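Local coordinates for 5' nucleotidase family protein (Staphylococcus aureus subsp. aureus, PDB 4Q7F) that belongs to the 5'-nucleotidase family and carries a calcineurin-like phosphoesterase domain with a two-metal centre beside a C-terminal 5'-nucleotidase domain, at residues N70-Q75 and L107-F112. Residues are numbered along the deposited sequence; the frame is centred on the assembly and turned at random.
With MG (magnesium ion), chain B; MN (manganese (II) ion), chain C; 3D1 ((2R,3S,5R)-5-(6-amino-9H-purin-9-yl)-tetrahydro-2-(hydroxymethyl)furan-3-ol), chain D.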
loop_
_atom_site.group_PDB
_atom_site.type_symbol
_atom_site.label_atom_id
_atom_site.label_comp_id
_atom_site.label_asym_id
_atom_site.label_seq_id
_atom_site.Cartn_x
_atom_site.Cartn_y
_atom_site.Cartn_z
ATOM N N ASN A 70 -3.269 -6.471 -11.292
ATOM C CA ASN A 70 -2.165 -5.518 -11.457
ATOM C C ASN A 70 -1.340 -5.223 -10.211
ATOM O O ASN A 70 -0.803 -4.087 -10.044
ATOM C CB ASN A 70 -2.682 -4.205 -12.084
ATOM C CG ASN A 70 -1.543 -3.297 -12.563
ATOM O OD1 ASN A 70 -0.562 -3.768 -13.170
ATOM N ND2 ASN A 70 -1.656 -2.000 -12.290
ATOM N N GLY A 71 -1.202 -6.215 -9.326
ATOM C CA GLY A 71 -0.321 -6.051 -8.162
ATOM C C GLY A 71 -0.933 -5.738 -6.813
ATOM O O GLY A 71 -2.069 -5.289 -6.707
ATOM N N ASP A 72 -0.136 -5.965 -5.776
ATOM C CA ASP A 72 -0.556 -5.756 -4.385
ATOM C C ASP A 72 -1.676 -6.706 -4.067
ATOM O O ASP A 72 -2.763 -6.301 -3.623
ATOM C CB ASP A 72 -0.925 -4.294 -4.081
ATOM C CG ASP A 72 0.299 -3.436 -3.751
ATOM O OD1 ASP A 72 1.443 -3.949 -3.853
ATOM O OD2 ASP A 72 0.116 -2.247 -3.400
ATOM N N PHE A 73 -1.391 -7.983 -4.277
ATOM C CA PHE A 73 -2.351 -9.040 -4.037
ATOM C C PHE A 73 -1.963 -9.986 -2.906
ATOM O O PHE A 73 -2.790 -10.752 -2.424
ATOM C CB PHE A 73 -2.547 -9.894 -5.305
ATOM C CG PHE A 73 -1.332 -10.693 -5.720
ATOM C CD1 PHE A 73 -1.126 -11.977 -5.234
ATOM C CD2 PHE A 73 -0.409 -10.169 -6.601
ATOM C CE1 PHE A 73 -0.029 -12.700 -5.610
ATOM C CE2 PHE A 73 0.681 -10.900 -7.002
ATOM C CZ PHE A 73 0.881 -12.168 -6.498
ATOM N N LEU A 74 -0.731 -9.924 -2.457
ATOM C CA LEU A 74 -0.241 -10.901 -1.478
ATOM C C LEU A 74 -0.243 -10.417 -0.042
ATOM O O LEU A 74 -0.100 -11.206 0.882
ATOM C CB LEU A 74 1.156 -11.332 -1.933
ATOM C CG LEU A 74 1.841 -12.533 -1.317
ATOM C CD1 LEU A 74 1.009 -13.792 -1.495
ATOM C CD2 LEU A 74 3.200 -12.669 -2.002
ATOM N N GLN A 75 -0.428 -9.119 0.149
ATOM C CA GLN A 75 -0.440 -8.516 1.481
ATOM C C GLN A 75 -1.542 -7.471 1.563
ATOM O O GLN A 75 -1.927 -6.879 0.554
ATOM C CB GLN A 75 0.917 -7.843 1.743
ATOM C CG GLN A 75 1.100 -7.188 3.122
ATOM C CD GLN A 75 0.429 -5.824 3.261
ATOM O OE1 GLN A 75 0.152 -5.139 2.272
ATOM N NE2 GLN A 75 0.177 -5.418 4.504
ATOM N N LEU A 107 3.593 -7.411 -10.491
ATOM C CA LEU A 107 4.058 -7.347 -9.125
ATOM C C LEU A 107 3.898 -5.966 -8.584
ATOM O O LEU A 107 4.233 -4.981 -9.250
ATOM C CB LEU A 107 5.546 -7.691 -9.036
ATOM C CG LEU A 107 6.002 -9.104 -9.340
ATOM C CD1 LEU A 107 7.512 -9.127 -9.338
ATOM C CD2 LEU A 107 5.425 -10.091 -8.333
ATOM N N GLY A 108 3.364 -5.905 -7.367
ATOM C CA GLY A 108 3.249 -4.661 -6.628
ATOM C C GLY A 108 4.315 -4.669 -5.541
ATOM O O GLY A 108 4.947 -5.699 -5.291
ATOM N N ASN A 109 4.547 -3.517 -4.897
ATOM C CA ASN A 109 5.549 -3.455 -3.860
ATOM C C ASN A 109 5.297 -4.362 -2.660
ATOM O O ASN A 109 6.245 -4.878 -2.066
ATOM C CB ASN A 109 5.765 -2.008 -3.365
ATOM C CG ASN A 109 4.488 -1.365 -2.860
ATOM O OD1 ASN A 109 3.563 -1.106 -3.634
ATOM N ND2 ASN A 109 4.459 -1.042 -1.573
ATOM N N HIS A 110 4.038 -4.538 -2.287
ATOM C CA HIS A 110 3.672 -5.376 -1.143
ATOM C C HIS A 110 3.876 -6.864 -1.356
ATOM O O HIS A 110 3.832 -7.643 -0.401
ATOM C CB HIS A 110 2.259 -5.018 -0.641
ATOM C CG HIS A 110 2.172 -3.627 -0.110
ATOM N ND1 HIS A 110 2.669 -3.284 1.126
ATOM C CD2 HIS A 110 1.712 -2.476 -0.662
ATOM C CE1 HIS A 110 2.495 -1.990 1.328
ATOM N NE2 HIS A 110 1.941 -1.472 0.246
ATOM N N GLU A 111 4.111 -7.270 -2.603
ATOM C CA GLU A 111 4.470 -8.662 -2.868
ATOM C C GLU A 111 5.793 -9.071 -2.237
ATOM O O GLU A 111 6.079 -10.263 -2.120
ATOM C CB GLU A 111 4.510 -8.956 -4.365
ATOM C CG GLU A 111 3.218 -9.578 -4.872
ATOM C CD GLU A 111 2.081 -8.591 -4.924
ATOM O OE1 GLU A 111 1.243 -8.625 -4.006
ATOM O OE2 GLU A 111 2.055 -7.767 -5.853
ATOM N N PHE A 112 6.608 -8.080 -1.839
ATOM C CA PHE A 112 7.892 -8.338 -1.201
ATOM C C PHE A 112 7.842 -8.302 0.343
ATOM O O PHE A 112 8.793 -8.724 0.994
ATOM C CB PHE A 112 8.928 -7.317 -1.721
ATOM C CG PHE A 112 9.161 -7.406 -3.213
ATOM C CD1 PHE A 112 10.134 -8.265 -3.729
ATOM C CD2 PHE A 112 8.389 -6.656 -4.106
ATOM C CE1 PHE A 112 10.353 -8.357 -5.096
ATOM C CE2 PHE A 112 8.586 -6.762 -5.481
ATOM C CZ PHE A 112 9.588 -7.593 -5.973
HETATM MG MG MG B . 1.444 -0.570 -4.201
HETATM MN MN MN C . -1.608 -1.035 -2.875
HETATM O "O5'" 3D1 D . 3.709 4.588 -1.210
HETATM C "C5'" 3D1 D . 3.805 3.954 0.063
HETATM C "C4'" 3D1 D . 3.288 2.528 -0.009
HETATM O "O4'" 3D1 D . 3.668 1.899 1.206
HETATM C "C1'" 3D1 D . 2.534 1.602 2.027
HETATM N N9 3D1 D . 2.852 1.943 3.441
HETATM C C4 3D1 D . 3.480 1.090 4.239
HETATM N N3 3D1 D . 3.962 -0.162 4.072
HETATM C C2 3D1 D . 4.571 -0.799 5.089
HETATM N N1 3D1 D . 4.747 -0.233 6.314
HETATM C C6 3D1 D . 4.314 1.013 6.609
HETATM N N6 3D1 D . 4.515 1.542 7.848
HETATM C C5 3D1 D . 3.644 1.775 5.533
HETATM N N7 3D1 D . 3.078 2.991 5.395
HETATM C C8 3D1 D . 2.611 3.093 4.125
HETATM C "C2'" 3D1 D . 1.346 2.321 1.404
HETATM C "C3'" 3D1 D . 1.773 2.373 -0.051
HETATM O "O3'" 3D1 D . 1.422 1.120 -0.675
HETATM O O HOH W 1 -0.066 0.622 -2.907
HETATM O O HOH W 2 -0.875 -0.287 -0.671
#
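The GD and GNHE motifs of the calcineurin-like phosphoesterase fold meet here, as Gly71-Asp72 and Gly108-Asn109-His110-Glu111, at the two-metal centre. Asp72 bridges the metals through one oxygen, OD2, 2.3 Å from magnesium and 2.2 Å from manganese. Asn109 OD1 takes another place on magnesium, and water 1 links both ions. The other carboxylate oxygen of Asp72 turns back to the protein: His110 N donates to OD1 over 3.1 Å, 30° out of the carboxylate plane, so both ends of the bridging group are held.

Glu111 binds no metal; its carboxylate instead gathers four backbone N-H groups. OE1 accepts from Phe73 N (2.7 Å) and Leu74 N, both arriving from one face of the carboxylate plane. OE2 takes Asp72 N at 2.8 Å with its syn lone pair and Gly108 N on the anti side. Four donors probably stabilise the buried negative charge, and the bond from Asp72 N would steady the backbone of that metal ligand. A bend at chi2 of Glu111 (72°) turns the carboxylate toward the backbone of 70-75, where it stacks on the Phe73 ring, the planes 20° apart and OE1 3.4 Å above the ring toward its rim. Gly71 and Gly108 bring the chains to 4.1 Å between their CA atoms, an approach consistent with their lack of side chains.

His110 presents its ring edge to Asp72 OD2, while NE2 shares a hydrogen bond of 2.8 Å with O3' of the 3D1 ligand.

Asp27, His29 and His249 complete the manganese site, His207 and His247 that of magnesium. Both loops leave parallel neighbouring strands, 65-69 and 104-105, and run on to helices 78-85 and 116-125; the latter packs against Leu74 and Glu111 through Tyr118, Leu119 and Thr122.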